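Hemolysin-related protein (Vibrio cholerae serotype O1, PDB 5V6F) binds mannose-containing glycans through a beta-prism lectin domain, the second in RbmC, and probably takes part in biofilm attachment to host surfaces. Local coordinates at residues A[59-62]-A[63-66]. Sequence-based numbering, arbitrary orientation.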
ATOM      1  N   PRO A  59      -9.545  -7.385   0.771  1.00  5.16           N
ATOM      2  CA  PRO A  59      -9.231  -6.146   1.487  1.00  4.76           C
ATOM      3  C   PRO A  59      -8.603  -6.408   2.844  1.00  5.29           C
ATOM      4  O   PRO A  59      -8.802  -7.456   3.465  1.00  7.82           O
ATOM      5  CB  PRO A  59     -10.595  -5.462   1.632  1.00  6.52           C
ATOM      6  CG  PRO A  59     -11.576  -6.576   1.593  1.00  7.76           C
ATOM      7  CD  PRO A  59     -10.998  -7.596   0.655  1.00  6.51           C
ATOM      8  N   ILE A  60      -7.837  -5.424   3.295  1.00  3.46           N
ATOM      9  CA  ILE A  60      -7.239  -5.428   4.624  1.00  3.36           C
ATOM     10  C   ILE A  60      -8.181  -4.707   5.579  1.00  3.09           C
ATOM     11  O   ILE A  60      -8.571  -3.558   5.333  1.00  3.73           O
ATOM     12  CB  ILE A  60      -5.858  -4.752   4.600  1.00  4.62           C
ATOM     13  CG1 ILE A  60      -4.942  -5.422   3.568  1.00  7.16           C
ATOM     14  CG2 ILE A  60      -5.220  -4.766   5.979  1.00  6.56           C
ATOM     15  CD1 ILE A  60      -4.670  -6.888   3.824  1.00  7.90           C
ATOM     16  N   ALA A  61      -8.549  -5.378   6.668  1.00  3.50           N
ATOM     17  CA  ALA A  61      -9.395  -4.772   7.694  1.00  4.82           C
ATOM     18  C   ALA A  61      -8.516  -3.868   8.550  1.00  5.36           C
ATOM     19  O   ALA A  61      -7.740  -4.338   9.383  1.00  5.18           O
ATOM     20  CB  ALA A  61     -10.086  -5.844   8.527  1.00  7.01           C
ATOM     21  N   LEU A  62      -8.636  -2.556   8.341  1.00  4.03           N
ATOM     22  CA  LEU A  62      -7.742  -1.613   9.003  1.00  4.59           C
ATOM     23  C   LEU A  62      -7.972  -1.558  10.505  1.00  4.08           C
ATOM     24  O   LEU A  62      -7.048  -1.229  11.256  1.00  5.73           O
ATOM     25  CB  LEU A  62      -7.917  -0.222   8.403  1.00  5.48           C
ATOM     26  CG  LEU A  62      -7.440  -0.068   6.958  1.00  5.06           C
ATOM     27  CD1 LEU A  62      -7.761   1.326   6.452  1.00  8.09           C
ATOM     28  CD2 LEU A  62      -5.949  -0.354   6.835  1.00  8.87           C
ATOM     29  N   ASP A  63      -9.191  -1.845  10.961  1.00  5.40           N
ATOM     30  CA  ASP A  63      -9.427  -1.915  12.396  1.00  4.33           C
ATOM     31  C   ASP A  63      -8.773  -3.142  13.010  1.00  7.25           C
ATOM     32  O   ASP A  63      -8.631  -3.209  14.235  1.00  8.34           O
ATOM     33  CB  ASP A  63     -10.928  -1.926  12.688  1.00 10.06           C
ATOM     34  CG  ASP A  63     -11.646  -3.069  11.997  1.00 15.19           C
ATOM     35  OD1 ASP A  63     -11.337  -3.345  10.818  1.00  8.97           O
ATOM     36  OD2 ASP A  63     -12.514  -3.697  12.637  1.00 20.86           O
ATOM     37  N   GLN A  64      -8.371  -4.100  12.185  1.00  5.89           N
ATOM     38  CA  GLN A  64      -7.707  -5.312  12.633  1.00  5.42           C
ATOM     39  C   GLN A  64      -6.202  -5.273  12.389  1.00  5.01           C
ATOM     40  O   GLN A  64      -5.503  -6.223  12.750  1.00  7.07           O
ATOM     41  CB  GLN A  64      -8.348  -6.516  11.933  1.00  9.84           C
ATOM     42  CG  GLN A  64      -9.790  -6.756  12.382  1.00 14.36           C
ATOM     43  CD  GLN A  64     -10.644  -7.449  11.332  1.00 25.32           C
ATOM     44  OE1 GLN A  64     -11.802  -7.086  11.119  1.00 31.08           O
ATOM     45  NE2 GLN A  64     -10.079  -8.455  10.679  1.00 24.05           N
ATOM     46  N   LEU A  65      -5.683  -4.182  11.830  1.00  3.91           N
ATOM     47  CA  LEU A  65      -4.279  -4.113  11.446  1.00  4.08           C
ATOM     48  C   LEU A  65      -3.399  -3.795  12.649  1.00  6.00           C
ATOM     49  O   LEU A  65      -3.666  -2.849  13.398  1.00  8.82           O
ATOM     50  CB  LEU A  65      -4.086  -3.057  10.355  1.00  5.86           C
ATOM     51  CG  LEU A  65      -2.676  -2.875   9.799  1.00  6.53           C
ATOM     52  CD1 LEU A  65      -2.181  -4.154   9.130  1.00  5.01           C
ATOM     53  CD2 LEU A  65      -2.653  -1.706   8.826  1.00  5.14           C
ATOM     54  N   GLN A  66      -2.341  -4.585  12.828  1.00  4.16           N
ATOM     55  CA  GLN A  66      -1.364  -4.337  13.879  1.00  4.90           C
ATOM     56  C   GLN A  66      -0.133  -3.607  13.357  1.00  6.60           C
ATOM     57  O   GLN A  66       0.279  -2.604  13.943  1.00  6.02           O
ATOM     58  CB  GLN A  66      -0.946  -5.654  14.545  1.00  6.29           C
ATOM     59  CG  GLN A  66       0.127  -5.480  15.618  1.00  9.53           C
ATOM     60  CD  GLN A  66       0.449  -6.767  16.353  1.00 34.31           C
ATOM     61  OE1 GLN A  66      -0.192  -7.797  16.142  1.00 45.83           O
ATOM     62  NE2 GLN A  66       1.451  -6.712  17.223  1.00 48.47           N
TER
HETATM   63  O   HOH W   1      -5.680  -0.918  13.610  1.00 12.21           O
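Ala61 and Gln64 close the first of two overlapping type I turns: the amide N of Gln64 donates to Ala61 O at 2.9 Å, from well above the carbonyl plane and with a bent N-H (143°). One residue on, Leu65 N reaches Leu62 O in a weak, straighter bond of 3.3 Å. Together the two turns redirect the chain between strand 55-61 and strand 65-75. On the outer side, the methyl of Ala61 lies beneath the face of the Gln64 carboxamide, tightly packed: its CB is 3.3 Å from Gln64 CD and nearly as close to OE1 and NE2 of the same amide. Asp63 reaches the same methyl from another direction. Its CG lies between backbone N and carbonyl carbon (chi1 57°), which turns OD1 back along the chain to 3.6 Å from Ala61 CB. Leu62 and Leu65 leave the turn on its inner side and run abreast into the core, their CD2 atoms 4.1 Å apart. With CG anti to its backbone N (chi1 -178°), Leu65 extends its branches alongside Leu62. Leu65 CD1 also meets CG2 of Ile60 loosely. At the mouth of the turn a water lies 2.7 Å from Leu62 O and 2.8 Å from Leu65 O, placed to donate to either carbonyl; other acceptors are also in reach, and which of them receive its protons is not settled. The connection joins edge strand 55-61 of one four-stranded antiparallel sheet to strand 65-75, an inner strand of the next, so it links two faces of the prism. Leu62 packs on Met25, Val19 and Ile119, and Leu65 on Phe87 of strand 80-89; the glycan-pocket residue Tyr75 lies at the other end of strand 65-75.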